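Local coordinates for protein 7,8-dihydro-6-hydroxymethylpterin pyrophosphokinase-dihydropteroate synthase (Plasmodium falciparum, PDB 6JWS) that probably makes 7,8-dihydropteroate for folate synthesis in two steps, diphosphorylating 6-hydroxymethyl-7,8-dihydropterin with ATP and then joining the product to 4-aminobenzoate, at residues B[93-97]-B[236-242]; B[121-125]-B[175-179]. The protein carries 1 engineered substitution. All coordinates share one frame; numbering follows the deposited sequence.

Contact 1 (B[93-97]-B[236-242]); sequences EESKY and SKYIHLE
K96 lies over the imidazole of H240 and reaches past it to the backbone of S236. Its CG stands 3.6 Å from the ring centroid of H240, almost on the ring normal, a CH-pi contact. Beyond CG the chain is extended (chi2 -154°), which carries NZ to S236 O at 2.8 Å, nearly in line with the carbonyl bond. At the edge of the same imidazole, ND1 gives a weak, bent bond to S95 O at 3.2 Å, so the ring is met by K96 over one face and by S95 O at its edge. Two backbone bonds, H240 N to E94 O and K96 N to Y238 O (2.9 Å), flank S95 and I239 and make a single beta bridge between otherwise irregular loops. A water joins S95 OG to Y238 O, giving that carbonyl a second donor. S95 OG also accepts from Y97 N at 3.1 Å, an ST turn after the bridge. There the rings of Y97 and Y238 meet obliquely, CE1 of Y97 lying 3.5 Å from CD1 of Y238. At the far end E93 OE2 takes E242 N at 3.1 Å in a nearly straight bond, on the anti side of the carboxylate but tilted 33° from its plane; E242 itself is poorly ordered. Around this surface contact Y97 stacks on F173, just after strand 163-172; I239 and L241 rest on Y186 of helix 177-190; and E93 O accepts from Y44 OH of helix 30-44, near the calcium site of E42, G46 and E99.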
ATOM      1  N   GLU B  93     -10.710  50.670 -15.456  1.00 62.85           N
ATOM      2  CA  GLU B  93     -11.862  51.552 -15.386  1.00 66.51           C
ATOM      3  C   GLU B  93     -12.793  51.032 -14.298  1.00 64.02           C
ATOM      4  O   GLU B  93     -13.080  49.838 -14.252  1.00 63.22           O
ATOM      5  CB  GLU B  93     -12.600  51.583 -16.724  1.00 75.25           C
ATOM      6  CG  GLU B  93     -11.820  52.253 -17.841  1.00 87.30           C
ATOM      7  CD  GLU B  93     -12.140  51.704 -19.221  1.00 97.71           C
ATOM      8  OE1 GLU B  93     -12.435  50.493 -19.316  1.00102.67           O
ATOM      9  OE2 GLU B  93     -12.100  52.483 -20.195  1.00106.04           O
ATOM     10  N   GLU B  94     -13.252  51.945 -13.435  1.00 60.24           N
ATOM     11  CA  GLU B  94     -14.196  51.606 -12.382  1.00 57.03           C
ATOM     12  C   GLU B  94     -15.482  51.072 -13.010  1.00 51.27           C
ATOM     13  O   GLU B  94     -15.830  51.438 -14.130  1.00 50.47           O
ATOM     14  CB  GLU B  94     -14.445  52.811 -11.469  1.00 58.30           C
ATOM     15  CG  GLU B  94     -13.332  53.051 -10.451  1.00 63.01           C
ATOM     16  CD  GLU B  94     -13.454  52.315  -9.121  1.00 67.19           C
ATOM     17  OE1 GLU B  94     -14.406  51.522  -8.961  1.00 65.92           O
ATOM     18  OE2 GLU B  94     -12.596  52.538  -8.236  1.00 65.79           O
ATOM     19  N   SER B  95     -16.157  50.171 -12.288  1.00 47.07           N
ATOM     20  CA  SER B  95     -17.469  49.672 -12.664  1.00 41.74           C
ATOM     21  C   SER B  95     -18.510  50.737 -12.332  1.00 46.48           C
ATOM     22  O   SER B  95     -18.221  51.658 -11.572  1.00 48.57           O
ATOM     23  CB  SER B  95     -17.763  48.374 -11.951  1.00 35.59           C
ATOM     24  OG  SER B  95     -19.086  47.924 -12.206  1.00 32.40           O
ATOM     25  N   LYS B  96     -19.716  50.606 -12.903  1.00 46.45           N
ATOM     26  CA  LYS B  96     -20.810  51.511 -12.593  1.00 48.00           C
ATOM     27  C   LYS B  96     -21.706  50.875 -11.537  1.00 48.30           C
ATOM     28  O   LYS B  96     -22.733  51.438 -11.165  1.00 43.54           O
ATOM     29  CB  LYS B  96     -21.632  51.836 -13.846  1.00 54.24           C
ATOM     30  CG  LYS B  96     -20.970  52.775 -14.844  1.00 55.67           C
ATOM     31  CD  LYS B  96     -21.982  53.529 -15.676  1.00 61.53           C
ATOM     32  CE  LYS B  96     -21.347  54.610 -16.525  1.00 64.54           C
ATOM     33  NZ  LYS B  96     -22.348  55.291 -17.378  1.00 64.46           N
ATOM     34  N   TYR B  97     -21.315  49.681 -11.072  1.00 52.37           N
ATOM     35  CA  TYR B  97     -22.142  48.961 -10.118  1.00 50.86           C
ATOM     36  C   TYR B  97     -21.392  48.775  -8.809  1.00 50.98           C
ATOM     37  O   TYR B  97     -20.169  48.671  -8.803  1.00 47.58           O
ATOM     38  CB  TYR B  97     -22.654  47.651 -10.717  1.00 49.03           C
ATOM     39  CG  TYR B  97     -23.843  47.822 -11.626  1.00 47.01           C
ATOM     40  CD1 TYR B  97     -23.686  48.233 -12.941  1.00 49.36           C
ATOM     41  CD2 TYR B  97     -25.130  47.597 -11.165  1.00 46.23           C
ATOM     42  CE1 TYR B  97     -24.775  48.402 -13.784  1.00 48.16           C
ATOM     43  CE2 TYR B  97     -26.229  47.762 -11.993  1.00 48.58           C
ATOM     44  CZ  TYR B  97     -26.050  48.163 -13.308  1.00 48.41           C
ATOM     45  OH  TYR B  97     -27.132  48.315 -14.125  1.00 51.51           O
ATOM     46  N   SER B 236     -21.085  51.196 -21.856  1.00 54.20           N
ATOM     47  CA  SER B 236     -21.198  52.427 -21.081  1.00 51.31           C
ATOM     48  C   SER B 236     -22.260  52.285 -20.000  1.00 49.04           C
ATOM     49  O   SER B 236     -22.248  53.014 -19.012  1.00 54.26           O
ATOM     50  CB  SER B 236     -21.497  53.619 -21.960  1.00 54.50           C
ATOM     51  OG  SER B 236     -20.315  54.091 -22.587  1.00 57.61           O
ATOM     52  N   LYS B 237     -23.183  51.345 -20.216  1.00 45.68           N
ATOM     53  CA  LYS B 237     -24.261  51.089 -19.282  1.00 44.11           C
ATOM     54  C   LYS B 237     -23.703  50.404 -18.033  1.00 44.89           C
ATOM     55  O   LYS B 237     -24.367  50.401 -16.999  1.00 48.63           O
ATOM     56  CB  LYS B 237     -25.333  50.240 -19.971  1.00 44.41           C
ATOM     57  CG  LYS B 237     -26.486  49.779 -19.092  1.00 45.29           C
ATOM     58  CD  LYS B 237     -27.606  49.136 -19.886  1.00 48.07           C
ATOM     59  CE  LYS B 237     -28.556  48.321 -19.030  1.00 50.68           C
ATOM     60  NZ  LYS B 237     -29.185  49.101 -17.938  1.00 54.06           N
ATOM     61  N   TYR B 238     -22.489  49.838 -18.131  1.00 40.84           N
ATOM     62  CA  TYR B 238     -21.958  49.006 -17.061  1.00 40.05           C
ATOM     63  C   TYR B 238     -20.573  49.469 -16.614  1.00 41.44           C
ATOM     64  O   TYR B 238     -20.206  49.248 -15.462  1.00 39.73           O
ATOM     65  CB  TYR B 238     -21.937  47.525 -17.452  1.00 35.62           C
ATOM     66  CG  TYR B 238     -23.275  46.956 -17.839  1.00 32.83           C
ATOM     67  CD1 TYR B 238     -24.287  46.815 -16.903  1.00 33.80           C
ATOM     68  CD2 TYR B 238     -23.528  46.545 -19.138  1.00 31.88           C
ATOM     69  CE1 TYR B 238     -25.529  46.302 -17.248  1.00 32.34           C
ATOM     70  CE2 TYR B 238     -24.763  46.030 -19.499  1.00 31.45           C
ATOM     71  CZ  TYR B 238     -25.767  45.907 -18.552  1.00 31.36           C
ATOM     72  OH  TYR B 238     -26.985  45.392 -18.899  1.00 33.66           O
ATOM     73  N   ILE B 239     -19.810  50.096 -17.520  1.00 42.75           N
ATOM     74  CA  ILE B 239     -18.462  50.536 -17.191  1.00 47.89           C
ATOM     75  C   ILE B 239     -18.350  52.050 -17.404  1.00 52.78           C
ATOM     76  O   ILE B 239     -18.922  52.587 -18.354  1.00 58.68           O
ATOM     77  CB  ILE B 239     -17.413  49.722 -17.985  1.00 48.50           C
ATOM     78  CG1 ILE B 239     -17.616  48.208 -17.823  1.00 48.01           C
ATOM     79  CG2 ILE B 239     -15.989  50.138 -17.630  1.00 44.50           C
ATOM     80  CD1 ILE B 239     -16.758  47.356 -18.736  1.00 47.12           C
ATOM     81  N   HIS B 240     -17.639  52.731 -16.490  1.00 49.66           N
ATOM     82  CA  HIS B 240     -17.250  54.127 -16.647  1.00 53.29           C
ATOM     83  C   HIS B 240     -16.068  54.198 -17.606  1.00 57.42           C
ATOM     84  O   HIS B 240     -14.920  54.079 -17.179  1.00 58.40           O
ATOM     85  CB  HIS B 240     -16.815  54.750 -15.305  1.00 51.89           C
ATOM     86  CG  HIS B 240     -17.925  55.119 -14.376  1.00 53.23           C
ATOM     87  ND1 HIS B 240     -18.164  54.432 -13.196  1.00 53.14           N
ATOM     88  CD2 HIS B 240     -18.848  56.108 -14.431  1.00 55.60           C
ATOM     89  CE1 HIS B 240     -19.200  54.967 -12.576  1.00 56.47           C
ATOM     90  NE2 HIS B 240     -19.637  56.004 -13.314  1.00 56.62           N
ATOM     91  N   LEU B 241     -16.352  54.400 -18.899  1.00 64.72           N
ATOM     92  CA  LEU B 241     -15.318  54.297 -19.921  1.00 75.48           C
ATOM     93  C   LEU B 241     -14.487  55.579 -20.009  1.00 84.14           C
ATOM     94  O   LEU B 241     -15.013  56.684 -19.873  1.00 86.33           O
ATOM     95  CB  LEU B 241     -15.967  53.953 -21.263  1.00 71.29           C
ATOM     96  CG  LEU B 241     -16.522  52.534 -21.358  1.00 70.72           C
ATOM     97  CD1 LEU B 241     -17.637  52.457 -22.388  1.00 72.54           C
ATOM     98  CD2 LEU B 241     -15.417  51.539 -21.675  1.00 67.76           C
ATOM     99  N   GLU B 242     -13.183  55.393 -20.254  1.00 91.94           N
ATOM    100  CA  GLU B 242     -12.209  56.466 -20.395  1.00100.60           C
ATOM    101  C   GLU B 242     -12.449  57.191 -21.727  1.00101.76           C
ATOM    102  O   GLU B 242     -12.277  58.428 -21.754  1.00 98.80           O
ATOM    103  CB  GLU B 242     -10.792  55.886 -20.368  1.00101.61           C
ATOM    104  CG  GLU B 242      -9.758  56.805 -19.739  1.00107.91           C
ATOM    105  CD  GLU B 242      -9.397  56.498 -18.293  1.00110.82           C
ATOM    106  OE1 GLU B 242     -10.312  56.180 -17.501  1.00110.20           O
ATOM    107  OE2 GLU B 242      -8.194  56.573 -17.961  1.00107.54           O
TER
HETATM  108  O   HOH W   1     -19.479  46.716 -14.429  1.00 34.52           O

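Contact 2 (B[121-125]-B[175-179]); sequences NSILK and NDPLS
L124 pushes its CD1 methyl against the first turn of helix 177-190, where it meets L178 CB at 3.6 Å. The two leucine side chains cross at about a right angle, and the same methyl also reaches P177 CG at 4.2 Å and D176 OD2 at 3.8 Å. One branch of L124 thus touches three successive residues at the start of the helix. I123 adds a looser contact from beside it, its chi1 of 83° placing CG1 where it meets D176 CB at 4.1 Å.

D176 is the N-cap. Its OD2 accepts from S179 N at 2.6 Å, the donor standing 42° out of the carboxylate plane, although the placement of this carboxylate is doubtful in detail. P177 follows as the first helical residue, a position where a proline costs no helical hydrogen bond. N175, just ahead of the cap, is tied by its ND2 to I8 O and by its carbonyl to K14 NZ.

The apolar cluster continues past the two segments: L316 of strand 316-318 touches L124, P177 and L178, and M221 of strand 219-221 touches both leucines. The side chain of P177 lies about 4 Å from that of I211, and the side chain of L178 about 4 Å from that of I313; I211 and I313 line the nucleotide pocket. With no hydrogen bond across the two segments, their contact is van der Waals in nature, and the buried D176 carboxylate has its charge probably eased by the helix N-terminus it caps.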
ATOM      1  N   ASN B 121     -39.583  36.878 -18.711  1.00 60.57           N
ATOM      2  CA  ASN B 121     -39.403  36.412 -20.079  1.00 55.16           C
ATOM      3  C   ASN B 121     -38.139  37.032 -20.669  1.00 48.20           C
ATOM      4  O   ASN B 121     -37.752  38.131 -20.287  1.00 47.99           O
ATOM      5  CB  ASN B 121     -40.642  36.672 -20.940  1.00 57.59           C
ATOM      6  CG  ASN B 121     -41.840  35.854 -20.505  1.00 63.30           C
ATOM      7  OD1 ASN B 121     -41.735  34.651 -20.260  1.00 62.63           O
ATOM      8  ND2 ASN B 121     -42.989  36.500 -20.412  1.00 66.24           N
ATOM      9  N   SER B 122     -37.496  36.300 -21.588  1.00 45.59           N
ATOM     10  CA  SER B 122     -36.271  36.759 -22.227  1.00 44.51           C
ATOM     11  C   SER B 122     -36.547  38.031 -23.025  1.00 47.34           C
ATOM     12  O   SER B 122     -37.546  38.109 -23.738  1.00 46.97           O
ATOM     13  CB  SER B 122     -35.692  35.684 -23.106  1.00 40.51           C
ATOM     14  OG  SER B 122     -34.478  36.128 -23.704  1.00 42.35           O
ATOM     15  N   ILE B 123     -35.661  39.028 -22.907  1.00 46.88           N
ATOM     16  CA  ILE B 123     -35.833  40.204 -23.740  1.00 50.73           C
ATOM     17  C   ILE B 123     -35.357  39.875 -25.152  1.00 52.60           C
ATOM     18  O   ILE B 123     -35.960  40.340 -26.112  1.00 59.63           O
ATOM     19  CB  ILE B 123     -35.202  41.492 -23.166  1.00 53.36           C
ATOM     20  CG1 ILE B 123     -33.710  41.599 -23.475  1.00 56.91           C
ATOM     21  CG2 ILE B 123     -35.498  41.662 -21.680  1.00 53.28           C
ATOM     22  CD1 ILE B 123     -33.269  42.994 -23.833  1.00 62.95           C
ATOM     23  N   LEU B 124     -34.298  39.062 -25.278  1.00 48.49           N
ATOM     24  CA  LEU B 124     -33.892  38.581 -26.590  1.00 48.22           C
ATOM     25  C   LEU B 124     -34.901  37.538 -27.063  1.00 49.55           C
ATOM     26  O   LEU B 124     -35.630  36.958 -26.259  1.00 47.07           O
ATOM     27  CB  LEU B 124     -32.478  38.000 -26.534  1.00 47.89           C
ATOM     28  CG  LEU B 124     -31.343  39.006 -26.336  1.00 49.35           C
ATOM     29  CD1 LEU B 124     -29.988  38.342 -26.539  1.00 45.35           C
ATOM     30  CD2 LEU B 124     -31.489  40.194 -27.275  1.00 48.13           C
ATOM     31  N   LYS B 125     -34.952  37.326 -28.381  1.00 51.23           N
ATOM     32  CA  LYS B 125     -35.911  36.395 -28.954  1.00 56.44           C
ATOM     33  C   LYS B 125     -35.412  34.970 -28.737  1.00 51.64           C
ATOM     34  O   LYS B 125     -34.245  34.679 -28.987  1.00 45.98           O
ATOM     35  CB  LYS B 125     -36.131  36.702 -30.442  1.00 65.32           C
ATOM     36  CG  LYS B 125     -37.247  37.693 -30.757  1.00 76.59           C
ATOM     37  CD  LYS B 125     -37.110  38.399 -32.107  1.00 86.29           C
ATOM     38  CE  LYS B 125     -36.813  37.494 -33.288  1.00 90.86           C
ATOM     39  NZ  LYS B 125     -37.804  36.399 -33.439  1.00 92.06           N
ATOM     40  N   ASN B 175     -28.433  42.794 -18.459  1.00 38.79           N
ATOM     41  CA  ASN B 175     -29.830  42.547 -18.787  1.00 39.86           C
ATOM     42  C   ASN B 175     -30.024  41.288 -19.630  1.00 37.88           C
ATOM     43  O   ASN B 175     -31.099  40.689 -19.578  1.00 36.78           O
ATOM     44  CB  ASN B 175     -30.495  43.741 -19.472  1.00 45.18           C
ATOM     45  CG  ASN B 175     -30.645  44.941 -18.560  1.00 49.84           C
ATOM     46  OD1 ASN B 175     -30.958  44.811 -17.376  1.00 51.06           O
ATOM     47  ND2 ASN B 175     -30.423  46.119 -19.112  1.00 52.18           N
ATOM     48  N   ASP B 176     -29.005  40.904 -20.416  1.00 37.59           N
ATOM     49  CA  ASP B 176     -29.186  39.833 -21.385  1.00 35.07           C
ATOM     50  C   ASP B 176     -27.841  39.218 -21.758  1.00 34.22           C
ATOM     51  O   ASP B 176     -26.793  39.845 -21.575  1.00 32.65           O
ATOM     52  CB  ASP B 176     -29.868  40.355 -22.654  1.00 37.76           C
ATOM     53  CG  ASP B 176     -28.992  41.356 -23.384  1.00 39.68           C
ATOM     54  OD1 ASP B 176     -28.994  42.537 -22.973  1.00 40.75           O
ATOM     55  OD2 ASP B 176     -28.246  40.934 -24.297  1.00 39.32           O
ATOM     56  N   PRO B 177     -27.843  37.983 -22.326  1.00 35.80           N
ATOM     57  CA  PRO B 177     -26.609  37.318 -22.744  1.00 34.46           C
ATOM     58  C   PRO B 177     -25.846  38.031 -23.855  1.00 36.16           C
ATOM     59  O   PRO B 177     -24.621  37.890 -23.963  1.00 35.83           O
ATOM     60  CB  PRO B 177     -27.042  35.900 -23.170  1.00 34.53           C
ATOM     61  CG  PRO B 177     -28.548  35.971 -23.363  1.00 33.38           C
ATOM     62  CD  PRO B 177     -29.029  37.122 -22.503  1.00 35.51           C
ATOM     63  N   LEU B 178     -26.566  38.804 -24.679  1.00 37.82           N
ATOM     64  CA  LEU B 178     -25.861  39.527 -25.731  1.00 34.88           C
ATOM     65  C   LEU B 178     -25.077  40.678 -25.112  1.00 31.16           C
ATOM     66  O   LEU B 178     -23.904  40.847 -25.419  1.00 30.73           O
ATOM     67  CB  LEU B 178     -26.802  39.977 -26.855  1.00 35.96           C
ATOM     68  CG  LEU B 178     -26.101  40.598 -28.065  1.00 37.38           C
ATOM     69  CD1 LEU B 178     -24.833  39.840 -28.425  1.00 36.44           C
ATOM     70  CD2 LEU B 178     -27.031  40.674 -29.264  1.00 41.65           C
ATOM     71  N   SER B 179     -25.708  41.430 -24.201  1.00 32.03           N
ATOM     72  CA  SER B 179     -24.960  42.466 -23.495  1.00 34.79           C
ATOM     73  C   SER B 179     -23.820  41.828 -22.697  1.00 35.15           C
ATOM     74  O   SER B 179     -22.700  42.346 -22.687  1.00 35.15           O
ATOM     75  CB  SER B 179     -25.828  43.336 -22.613  1.00 34.22           C
ATOM     76  OG  SER B 179     -27.129  43.507 -23.160  1.00 34.98           O
TER

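Overall arrangement
Both contacts lie in the HPPK part of the chain, on the same side of the chain's centre, with their own centres 20 Å apart. In sequence the order is 93-97, 121-125, 175-179, 236-242, so contact 2 falls wholly between the two halves of contact 1. Helix 177-190 links them: its N-terminal end belongs to contact 2, while Y186 further along supports contact 1. They also meet directly, Y238 OH making a probable hydrogen bond to N175 N at 3.0 Å. Contact 1 joins surface loops near the calcium site; contact 2 is buried, so one helix packs against both contacts, while its first turn lies beside the ATP pocket.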